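Long-range contacts in flavoredoxin (Methanosarcina acetivorans, PDB 3BNK), which binds flavin mononucleotide as a two-subunit flavoprotein and probably serves in electron transport: residues G102-A107 with E118-E123; N70-G75 with K111-N116. One frame throughout, in Å; residues are numbered along the deposited sequence.

Contact 1 (G102-A107 with E118-E123)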
# COMPACT_ATOMS: atom_id res chain seq x y z
N GLY B 102 -6.64 21.49 -9.48
CA GLY B 102 -5.70 21.36 -10.59
C GLY B 102 -6.41 21.13 -11.90
O GLY B 102 -7.55 21.57 -12.08
N GLU B 103 -5.75 20.39 -12.79
CA GLU B 103 -6.19 20.20 -14.19
C GLU B 103 -7.57 19.53 -14.33
O GLU B 103 -8.31 19.82 -15.28
CB GLU B 103 -5.14 19.41 -14.98
CG GLU B 103 -3.79 20.12 -15.17
CD GLU B 103 -2.70 19.22 -15.79
OE1 GLU B 103 -3.00 18.10 -16.26
OE2 GLU B 103 -1.52 19.64 -15.80
N LEU B 104 -7.90 18.67 -13.38
CA LEU B 104 -9.18 17.96 -13.39
C LEU B 104 -10.30 18.80 -12.81
O LEU B 104 -11.47 18.44 -12.92
CB LEU B 104 -9.07 16.62 -12.66
CG LEU B 104 -8.09 15.58 -13.20
CD1 LEU B 104 -8.16 14.32 -12.37
CD2 LEU B 104 -8.30 15.25 -14.71
N LYS B 105 -9.95 19.92 -12.17
CA LYS B 105 -10.91 20.96 -11.74
C LYS B 105 -11.73 20.59 -10.50
O LYS B 105 -12.22 21.46 -9.78
CB LYS B 105 -11.86 21.35 -12.89
CG LYS B 105 -11.17 21.58 -14.25
CD LYS B 105 -11.02 23.05 -14.60
CE LYS B 105 -9.86 23.74 -13.89
NZ LYS B 105 -9.97 25.26 -13.93
N THR B 106 -11.84 19.31 -10.23
CA THR B 106 -12.87 18.81 -9.32
C THR B 106 -12.35 17.89 -8.21
O THR B 106 -13.13 17.37 -7.40
CB THR B 106 -13.93 18.08 -10.15
OG1 THR B 106 -15.00 17.68 -9.29
CG2 THR B 106 -13.36 16.86 -10.78
N ALA B 107 -11.04 17.67 -8.20
CA ALA B 107 -10.41 16.91 -7.12
C ALA B 107 -9.67 17.84 -6.16
O ALA B 107 -8.59 18.33 -6.47
CB ALA B 107 -9.49 15.83 -7.66
N GLU B 118 -3.28 13.99 -8.23
CA GLU B 118 -4.59 14.32 -8.77
C GLU B 118 -5.00 13.21 -9.74
O GLU B 118 -4.31 12.98 -10.73
CB GLU B 118 -4.53 15.70 -9.45
CG GLU B 118 -5.84 16.23 -10.03
CD GLU B 118 -5.65 17.57 -10.76
OE1 GLU B 118 -4.52 17.89 -11.17
OE2 GLU B 118 -6.66 18.30 -10.91
N CYS B 119 -6.11 12.53 -9.46
CA CYS B 119 -6.40 11.28 -10.15
C CYS B 119 -7.74 11.24 -10.87
O CYS B 119 -8.76 11.71 -10.35
CB CYS B 119 -6.29 10.08 -9.19
SG CYS B 119 -4.73 10.04 -8.30
N ARG B 120 -7.70 10.66 -12.07
CA ARG B 120 -8.92 10.49 -12.84
C ARG B 120 -9.42 9.06 -12.76
O ARG B 120 -8.69 8.13 -13.10
CB ARG B 120 -8.71 10.88 -14.30
CG ARG B 120 -10.02 11.26 -14.95
CD ARG B 120 -10.21 10.66 -16.30
NE ARG B 120 -9.34 11.23 -17.31
CZ ARG B 120 -8.44 10.53 -17.99
NH1 ARG B 120 -8.29 9.22 -17.76
NH2 ARG B 120 -7.70 11.13 -18.91
N VAL B 121 -10.64 8.88 -12.29
CA VAL B 121 -11.20 7.54 -12.17
C VAL B 121 -11.22 6.87 -13.54
O VAL B 121 -11.73 7.44 -14.51
CB VAL B 121 -12.61 7.54 -11.52
CG1 VAL B 121 -13.21 6.15 -11.56
CG2 VAL B 121 -12.53 8.03 -10.07
N VAL B 122 -10.61 5.69 -13.59
CA VAL B 122 -10.55 4.83 -14.78
C VAL B 122 -11.57 3.69 -14.63
O VAL B 122 -12.35 3.40 -15.54
CB VAL B 122 -9.10 4.30 -15.01
CG1 VAL B 122 -9.04 3.29 -16.14
CG2 VAL B 122 -8.13 5.46 -15.32
N GLU B 123 -11.59 3.05 -13.46
CA GLU B 123 -12.53 1.97 -13.17
C GLU B 123 -12.88 1.98 -11.70
O GLU B 123 -12.00 2.11 -10.84
CB GLU B 123 -11.94 0.61 -13.58
CG GLU B 123 -12.97 -0.53 -13.58
CD GLU B 123 -12.46 -1.82 -14.22
OE1 GLU B 123 -11.37 -1.79 -14.84
OE2 GLU B 123 -13.17 -2.87 -14.12
O HOH W 1 -8.30 19.19 -9.14
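The carboxylate of E118 reaches from strand 115-126 into a type I beta turn, G102 to K105, in the loop that joins strands 99-100 and 109-110 of a small hairpin beside the flavin reductase-like beta barrel. E118 is fully extended, chi1 near -178° carrying CG away from the backbone N, and the chain brings both oxygens up to the backbone N-H groups of the turn. E118 OE2 takes the stronger bond, from L104 N at 2.8 Å; this donor lies above the carboxylate plane, 53° out of it. The bond from E103 N to E118 OE1, at 3.2 Å, is weak and bent. The turn is closed internally by K105 N bonding to G102 O over 2.9 Å. E118 OE1 has a further partner in Y141 OH on the next strand, which would help fix the rotation of the carboxylate.

L104 runs past E118 in the opposite direction. L104 CB lies 3.4 Å from E118 OE2, while L104 CG and CD1 both lie against E118 CG, so the leucine lies alongside the aliphatic part of the glutamate. L104 CD1 goes on to the backbone, 3.4 Å from C119 O, and then meets the CB of R120. I138 of strand 130-142 touches both L104 and E118. The side chain of E103 turns elsewhere and forms a salt bridge with K6 of the second subunit, so the turn also faces the dimer partner. At the other end of the loop, A107 CB packs loosely against E118 CG. One water ties the two ends of the loop to the carboxylate: it accepts from G102 N and donates to A107 O and, at 2.6 Å, to E118 OE2.

Contact 2 (N70-G75 with K111-N116)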
# COMPACT_ATOMS: atom_id res chain seq x y z
N ASN B 70 -3.25 12.74 -0.91
CA ASN B 70 -2.50 13.84 -0.29
C ASN B 70 -1.67 13.31 0.87
O ASN B 70 -2.17 12.56 1.71
CB ASN B 70 -3.47 14.93 0.24
CG ASN B 70 -4.29 15.59 -0.85
OD1 ASN B 70 -3.82 16.47 -1.57
ND2 ASN B 70 -5.55 15.17 -0.97
N PHE B 71 -0.39 13.68 0.92
CA PHE B 71 0.53 13.14 1.93
C PHE B 71 0.83 14.16 3.02
O PHE B 71 1.59 15.07 2.79
CB PHE B 71 1.86 12.66 1.30
CG PHE B 71 1.72 11.41 0.49
CD1 PHE B 71 1.24 11.46 -0.82
CD2 PHE B 71 2.07 10.17 1.04
CE1 PHE B 71 1.11 10.31 -1.58
CE2 PHE B 71 1.94 9.01 0.29
CZ PHE B 71 1.45 9.07 -1.03
N PRO B 72 0.23 14.00 4.22
CA PRO B 72 0.60 14.91 5.30
C PRO B 72 2.00 14.58 5.87
O PRO B 72 2.47 13.45 5.75
CB PRO B 72 -0.49 14.66 6.34
CG PRO B 72 -0.86 13.20 6.14
CD PRO B 72 -0.79 13.01 4.65
N TYR B 73 2.66 15.58 6.45
CA TYR B 73 3.85 15.32 7.26
C TYR B 73 3.44 15.00 8.71
O TYR B 73 2.29 15.19 9.09
CB TYR B 73 4.87 16.48 7.17
CG TYR B 73 4.29 17.83 7.51
CD1 TYR B 73 4.33 18.33 8.81
CD2 TYR B 73 3.70 18.62 6.52
CE1 TYR B 73 3.79 19.56 9.13
CE2 TYR B 73 3.16 19.87 6.83
CZ TYR B 73 3.20 20.33 8.13
OH TYR B 73 2.67 21.56 8.43
N SER B 74 4.38 14.49 9.51
CA SER B 74 4.05 13.97 10.86
C SER B 74 3.40 14.99 11.81
O SER B 74 2.50 14.64 12.57
CB SER B 74 5.27 13.31 11.51
OG SER B 74 6.26 14.27 11.87
N GLY B 75 3.83 16.25 11.75
CA GLY B 75 3.22 17.31 12.57
C GLY B 75 1.75 17.60 12.27
O GLY B 75 1.10 18.32 13.03
N LYS B 111 -3.04 22.11 0.36
CA LYS B 111 -1.83 22.91 0.16
C LYS B 111 -0.70 22.51 1.11
O LYS B 111 0.47 22.49 0.72
CB LYS B 111 -2.14 24.41 0.31
CG LYS B 111 -2.81 24.99 -0.91
CD LYS B 111 -3.34 26.39 -0.66
CE LYS B 111 -3.96 26.98 -1.92
NZ LYS B 111 -4.42 28.39 -1.70
N GLU B 112 -1.06 22.18 2.35
CA GLU B 112 -0.10 21.92 3.41
C GLU B 112 0.58 20.54 3.27
O GLU B 112 1.70 20.34 3.75
CB GLU B 112 -0.76 22.11 4.78
CG GLU B 112 -1.39 23.53 4.97
CD GLU B 112 -2.93 23.62 4.77
OE1 GLU B 112 -3.47 23.16 3.75
OE2 GLU B 112 -3.62 24.20 5.63
N CYS B 113 -0.08 19.61 2.58
CA CYS B 113 0.49 18.28 2.31
C CYS B 113 1.74 18.33 1.42
O CYS B 113 1.86 19.19 0.55
CB CYS B 113 -0.58 17.32 1.75
SG CYS B 113 -1.74 16.72 3.03
N THR B 114 2.66 17.40 1.64
CA THR B 114 3.96 17.46 1.00
C THR B 114 3.93 17.01 -0.46
O THR B 114 4.84 17.34 -1.23
CB THR B 114 5.01 16.65 1.78
OG1 THR B 114 4.75 15.25 1.63
CG2 THR B 114 4.99 17.06 3.26
N LEU B 115 2.89 16.26 -0.80
CA LEU B 115 2.74 15.65 -2.13
C LEU B 115 1.25 15.42 -2.38
O LEU B 115 0.54 14.89 -1.51
CB LEU B 115 3.53 14.33 -2.22
CG LEU B 115 3.42 13.44 -3.48
CD1 LEU B 115 4.12 14.04 -4.74
CD2 LEU B 115 3.98 12.07 -3.19
N ASN B 116 0.80 15.83 -3.56
CA ASN B 116 -0.60 15.65 -3.98
C ASN B 116 -0.70 14.98 -5.35
O ASN B 116 -0.11 15.46 -6.32
CB ASN B 116 -1.35 17.00 -4.04
CG ASN B 116 -0.90 17.97 -2.97
OD1 ASN B 116 0.03 18.75 -3.19
ND2 ASN B 116 -1.58 17.96 -1.82
O HOH W 2 4.64 13.76 3.86
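F71 and L115 meet where strands 66-71 and 115-126 run antiparallel in the flavin reductase-like barrel. F71 N donates to L115 O at 2.9 Å, and T114 N returns a bond to F71 O at 2.8 Å. The two side chains of F71 and L115 lie side by side and point the same way, L115 CD2 resting 3.7 Å from F71 CD1, and the edge of the phenylalanine ring also faces L115 O. Y14 of the second subunit packs on both.

On the other face of the sheet, N70 and N116 join through their amides, whose planes are 64° apart. N116 ND2 donates to N70 OD1 at 2.7 Å, nearly straight (168° at the hydrogen), on an in-plane lone pair. I110, just ahead of the segment, holds the pair in place: its N donates to N70 OD1 and its O accepts from N116 ND2. N70 ND2 is in turn held by L20 O and S68 OG, while K4 of the second subunit bonds to N116 OD1.

C113 SG lies 3.7 Å from N70 CB and also touches P72. Y73, its CG between backbone N and carbonyl carbon (chi1 54°), turns its ring edge to E112 O, which lies in the ring plane 3.4 Å from Y73 CE2.

Overall arrangement
Both contacts draw on strand 115-126, contact 2 at its start and contact 1 just beyond, and their centres lie 18 Å apart. Their segments alternate along the chain: 70-75, 102-107, 111-116 and 118-123 follow in that order. Contact 2 joins strands 66-71 and 115-126, and contact 1 ties the intervening excursion back to the second of them. Contact 2 is the more buried; the side chain of P72 is about 9 Å from a bound FMN and about 8 Å from that of the FMN-binding A33. In contact 1 the side chain of A107 is about 10 Å from that of FMN-binding T57. Both contacts also touch the second subunit.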